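Archaemetzincin (Archaeoglobus fulgidus, PDB 3ZVS) is a probable zinc metalloprotease of unknown natural substrate, holding one catalytic zinc and a second, apparently structural one. Local coordinates at residues Ser129-Cys132 with Val133-Ser137; Leu106-Glu109 with Arg110-Glu114. All blocks are in the same frame, centred on the assembly; numbering follows the deposited sequence.

Contact 1 of 2, residues Ser129-Cys132 with Val133-Ser137; sequences SNNC and VMRFS. With ZN (zinc ion), chain E.
C132 and R135 close a type I beta turn, and one backbone hydrogen bond and one amide-to-sulfur bond shape it. The amide N of R135 gives its proton to the O of C132 at 3.1 Å. The amide N of M134 points instead at the thiolate: it donates to C132 SG at 3.4 Å, with an N-H...S angle of 162°.

C132 SG is also a ligand of the zinc ion. It sits anti to its own backbone N (chi1 -174°), which turns the sulfur to the metal, 2.4 Å from SG. C128, C151 and C154 complete this Cys4 site, the second zinc of the protein. The amide bond from M134 probably draws off some of the negative charge on the sulfur. M134 CB also packs on C132 SG at 3.8 Å. M134 therefore joins the two metal sites, because its side chain goes on to touch H117 and H121 of the catalytic zinc. A Met-turn beneath the zinc histidines is the hallmark of metzincins, and M134 is consistent with that role.

R135 runs extended from CG to NE and reaches back over the 130-132 backbone. Its NE donates to the O of N130 at 2.9 Å; the bond is moderately bent and the donor stands above the carbonyl plane. NH2 lies 3.5 Å from N131 CA. The N131 amide and the guanidinium are turned 28° apart, with OD1 3.9 Å from NH2. Water 1 donates to the O of S129 and accepts a weak bond from R135 NH2. With an alanine here in place of the arginine, the carbonyl of N130 would probably be left without its guanidinium partner, water 1 would lose one of its holds, and the 129-131 backbone would be freer to shift.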
# COMPACT_ATOMS: atom_id res chain seq x y z
N SER A 129 16.77 -1.60 -6.88
CA SER A 129 16.86 -1.58 -8.34
C SER A 129 16.86 -2.98 -8.95
O SER A 129 16.91 -3.15 -10.16
CB SER A 129 18.08 -0.81 -8.80
OG SER A 129 19.22 -1.49 -8.40
N ASN A 130 16.72 -3.99 -8.11
CA ASN A 130 16.75 -5.37 -8.59
C ASN A 130 15.40 -5.82 -9.14
O ASN A 130 14.45 -5.03 -9.17
CB ASN A 130 17.17 -6.32 -7.46
CG ASN A 130 18.50 -5.97 -6.86
OD1 ASN A 130 19.35 -5.36 -7.51
ND2 ASN A 130 18.68 -6.36 -5.61
N ASN A 131 15.31 -7.07 -9.58
CA ASN A 131 14.07 -7.65 -10.04
C ASN A 131 13.28 -7.95 -8.78
O ASN A 131 13.43 -9.01 -8.19
CB ASN A 131 14.40 -8.93 -10.79
CG ASN A 131 13.25 -9.46 -11.60
OD1 ASN A 131 12.09 -9.16 -11.32
ND2 ASN A 131 13.56 -10.26 -12.62
N CYS A 132 12.49 -6.98 -8.33
CA CYS A 132 12.04 -6.94 -6.94
C CYS A 132 10.78 -6.08 -6.82
O CYS A 132 10.69 -5.04 -7.45
CB CYS A 132 13.15 -6.31 -6.08
SG CYS A 132 12.82 -6.35 -4.29
N VAL A 133 9.88 -6.50 -5.91
CA VAL A 133 8.67 -5.72 -5.61
C VAL A 133 9.01 -4.35 -5.02
O VAL A 133 8.17 -3.45 -5.10
CB VAL A 133 7.80 -6.55 -4.64
CG1 VAL A 133 8.43 -6.68 -3.26
CG2 VAL A 133 6.39 -5.98 -4.56
N MET A 134 10.20 -4.19 -4.42
CA MET A 134 10.63 -2.91 -3.89
C MET A 134 11.14 -1.91 -4.92
O MET A 134 11.48 -0.78 -4.54
CB MET A 134 11.66 -3.08 -2.75
CG MET A 134 11.10 -3.72 -1.45
SD MET A 134 9.55 -2.97 -0.85
CE MET A 134 10.03 -1.23 -0.68
N ARG A 135 11.13 -2.25 -6.20
CA ARG A 135 11.40 -1.23 -7.22
C ARG A 135 10.37 -0.13 -7.12
O ARG A 135 9.16 -0.40 -6.95
CB ARG A 135 11.22 -1.80 -8.62
CG ARG A 135 12.33 -2.66 -9.16
CD ARG A 135 12.05 -2.85 -10.68
NE ARG A 135 12.75 -4.00 -11.24
CZ ARG A 135 12.35 -4.66 -12.31
NH1 ARG A 135 11.22 -4.34 -12.94
NH2 ARG A 135 13.10 -5.66 -12.74
N PHE A 136 10.80 1.12 -7.23
CA PHE A 136 9.88 2.20 -7.49
C PHE A 136 9.17 2.00 -8.82
O PHE A 136 9.81 1.61 -9.82
CB PHE A 136 10.63 3.52 -7.51
CG PHE A 136 9.78 4.70 -7.92
CD1 PHE A 136 8.96 5.34 -7.01
CD2 PHE A 136 9.77 5.12 -9.25
CE1 PHE A 136 8.17 6.40 -7.40
CE2 PHE A 136 8.98 6.20 -9.64
CZ PHE A 136 8.18 6.83 -8.70
N SER A 137 7.87 2.26 -8.85
CA SER A 137 7.10 2.22 -10.10
C SER A 137 6.57 3.57 -10.44
O SER A 137 5.84 4.18 -9.64
CB SER A 137 5.92 1.24 -9.99
OG SER A 137 6.36 -0.08 -9.71
ZN ZN E . 15.03 -5.98 -3.56
O HOH W 1 15.99 -4.68 -12.28

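Contact 2 of 2, residues Leu106-Glu109 with Arg110-Glu114; sequences LYRE and RVVKE
K113 lies alongside E109 one helical turn further on, both chains extended and pointing the same way. Its CB is 3.5 Å from the O of E109, the carbonyl that accepts the K113 amide. CG comes closer to that O, at 3.3 Å, because chi1 of -74° puts CG beside the backbone N. CD moves off the carbonyl. CE then packs on E109 CG at 3.9 Å. At the tip, NZ and E109 OE1 are opposite charges 4.1 Å apart, beyond a salt bridge. Water 2 spans this gap, in hydrogen-bonding reach of OE1 and accepting from NZ. Water 3 also accepts from NZ but binds E109 OE2 only weakly. NZ also has the carbonyls of V143 and K146 as acceptors, so its three protons are shared among four partners.

The other pairs are also four residues apart. V111 CG2 makes a CH-pi contact over the Y107 ring, 4.0 Å from its centroid and 12° off the normal. L106 CD2 lies over one face of the R110 guanidinium, 3.7 Å from NH2. R110 NH2 also forms a salt bridge with D144.

All of this belongs to helix 104-122, which carries the zinc-binding HExxH motif further along. R108, V111 and V112 face helix 12-26, Y107 meets V96 just beyond strand 91-95, and L106, R110 and E114 touch helix 140-145.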
# COMPACT_ATOMS: atom_id res chain seq x y z
N LEU A 106 -5.50 -9.03 -13.17
CA LEU A 106 -4.40 -8.08 -13.22
C LEU A 106 -4.57 -7.06 -12.11
O LEU A 106 -3.61 -6.69 -11.45
CB LEU A 106 -4.34 -7.40 -14.58
CG LEU A 106 -3.22 -6.38 -14.81
CD1 LEU A 106 -1.87 -7.06 -14.67
CD2 LEU A 106 -3.35 -5.69 -16.14
N TYR A 107 -5.81 -6.61 -11.89
CA TYR A 107 -6.07 -5.66 -10.80
C TYR A 107 -5.64 -6.27 -9.49
O TYR A 107 -4.93 -5.65 -8.68
CB TYR A 107 -7.54 -5.32 -10.76
CG TYR A 107 -7.89 -4.31 -9.68
CD1 TYR A 107 -7.46 -3.00 -9.76
CD2 TYR A 107 -8.70 -4.67 -8.61
CE1 TYR A 107 -7.82 -2.09 -8.77
CE2 TYR A 107 -9.08 -3.74 -7.64
CZ TYR A 107 -8.62 -2.47 -7.74
OH TYR A 107 -8.99 -1.50 -6.79
N ARG A 108 -6.04 -7.52 -9.25
CA ARG A 108 -5.69 -8.19 -8.03
C ARG A 108 -4.17 -8.26 -7.85
O ARG A 108 -3.64 -8.01 -6.78
CB ARG A 108 -6.28 -9.60 -8.03
CG ARG A 108 -6.11 -10.30 -6.75
CD ARG A 108 -6.41 -11.79 -6.87
NE ARG A 108 -6.55 -12.37 -5.54
CZ ARG A 108 -5.53 -12.81 -4.82
NH1 ARG A 108 -4.30 -12.77 -5.31
NH2 ARG A 108 -5.77 -13.30 -3.60
N GLU A 109 -3.47 -8.63 -8.91
CA GLU A 109 -2.03 -8.75 -8.85
C GLU A 109 -1.38 -7.40 -8.51
O GLU A 109 -0.45 -7.33 -7.69
CB GLU A 109 -1.55 -9.25 -10.21
CG GLU A 109 -0.08 -9.45 -10.25
CD GLU A 109 0.41 -9.94 -11.60
OE1 GLU A 109 0.10 -9.32 -12.63
OE2 GLU A 109 1.19 -10.91 -11.60
N ARG A 110 -1.88 -6.33 -9.11
CA ARG A 110 -1.36 -5.00 -8.83
C ARG A 110 -1.60 -4.61 -7.37
O ARG A 110 -0.74 -4.03 -6.72
CB ARG A 110 -2.06 -3.98 -9.69
CG ARG A 110 -1.67 -4.05 -11.16
CD ARG A 110 -2.53 -3.14 -11.99
NE ARG A 110 -2.07 -3.07 -13.37
CZ ARG A 110 -2.58 -2.26 -14.28
NH1 ARG A 110 -3.61 -1.48 -14.00
NH2 ARG A 110 -2.08 -2.24 -15.50
N VAL A 111 -2.79 -4.91 -6.86
CA VAL A 111 -3.10 -4.58 -5.48
C VAL A 111 -2.12 -5.27 -4.52
O VAL A 111 -1.60 -4.65 -3.58
CB VAL A 111 -4.55 -4.95 -5.14
CG1 VAL A 111 -4.79 -4.86 -3.65
CG2 VAL A 111 -5.50 -4.06 -5.90
N VAL A 112 -1.90 -6.57 -4.71
CA VAL A 112 -0.99 -7.29 -3.84
C VAL A 112 0.43 -6.72 -3.96
O VAL A 112 1.09 -6.45 -2.93
CB VAL A 112 -1.01 -8.81 -4.10
CG1 VAL A 112 -0.02 -9.49 -3.20
CG2 VAL A 112 -2.41 -9.36 -3.89
N LYS A 113 0.92 -6.52 -5.19
CA LYS A 113 2.27 -5.96 -5.38
C LYS A 113 2.46 -4.66 -4.62
O LYS A 113 3.45 -4.46 -3.93
CB LYS A 113 2.56 -5.70 -6.87
CG LYS A 113 2.82 -6.91 -7.71
CD LYS A 113 3.05 -6.52 -9.15
CE LYS A 113 3.37 -7.75 -10.00
NZ LYS A 113 3.42 -7.34 -11.41
N GLU A 114 1.50 -3.76 -4.77
CA GLU A 114 1.67 -2.44 -4.21
C GLU A 114 1.49 -2.43 -2.69
O GLU A 114 2.15 -1.66 -1.98
CB GLU A 114 0.74 -1.46 -4.93
CG GLU A 114 1.12 -1.31 -6.41
CD GLU A 114 2.50 -0.78 -6.60
OE1 GLU A 114 2.63 0.45 -6.55
OE2 GLU A 114 3.47 -1.55 -6.73
O HOH W 2 0.76 -6.53 -12.11
O HOH W 3 4.31 -9.84 -12.43

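Contact 2 lies on helix 104-122, ahead of the HExxH residues H117 and H121. Contact 1 lies in the loop after that helix and passes beneath the same catalytic site. They touch where V133 CG2 packs on the O of K113 at 3.4 Å. Both are partly buried. The inner residues of 129-137 are C132, V133 and M134, with S129 and N131 exposed; in 106-114 they are R110 to E114, with E109 exposed. A type I turn bond, an amide-to-sulfur bond and a metal thiolate hold contact 1; regular helix bonds and side-chain pairs four residues apart hold contact 2. K146 connects them too, bonding to R135 and S137 as well as K113 and E114.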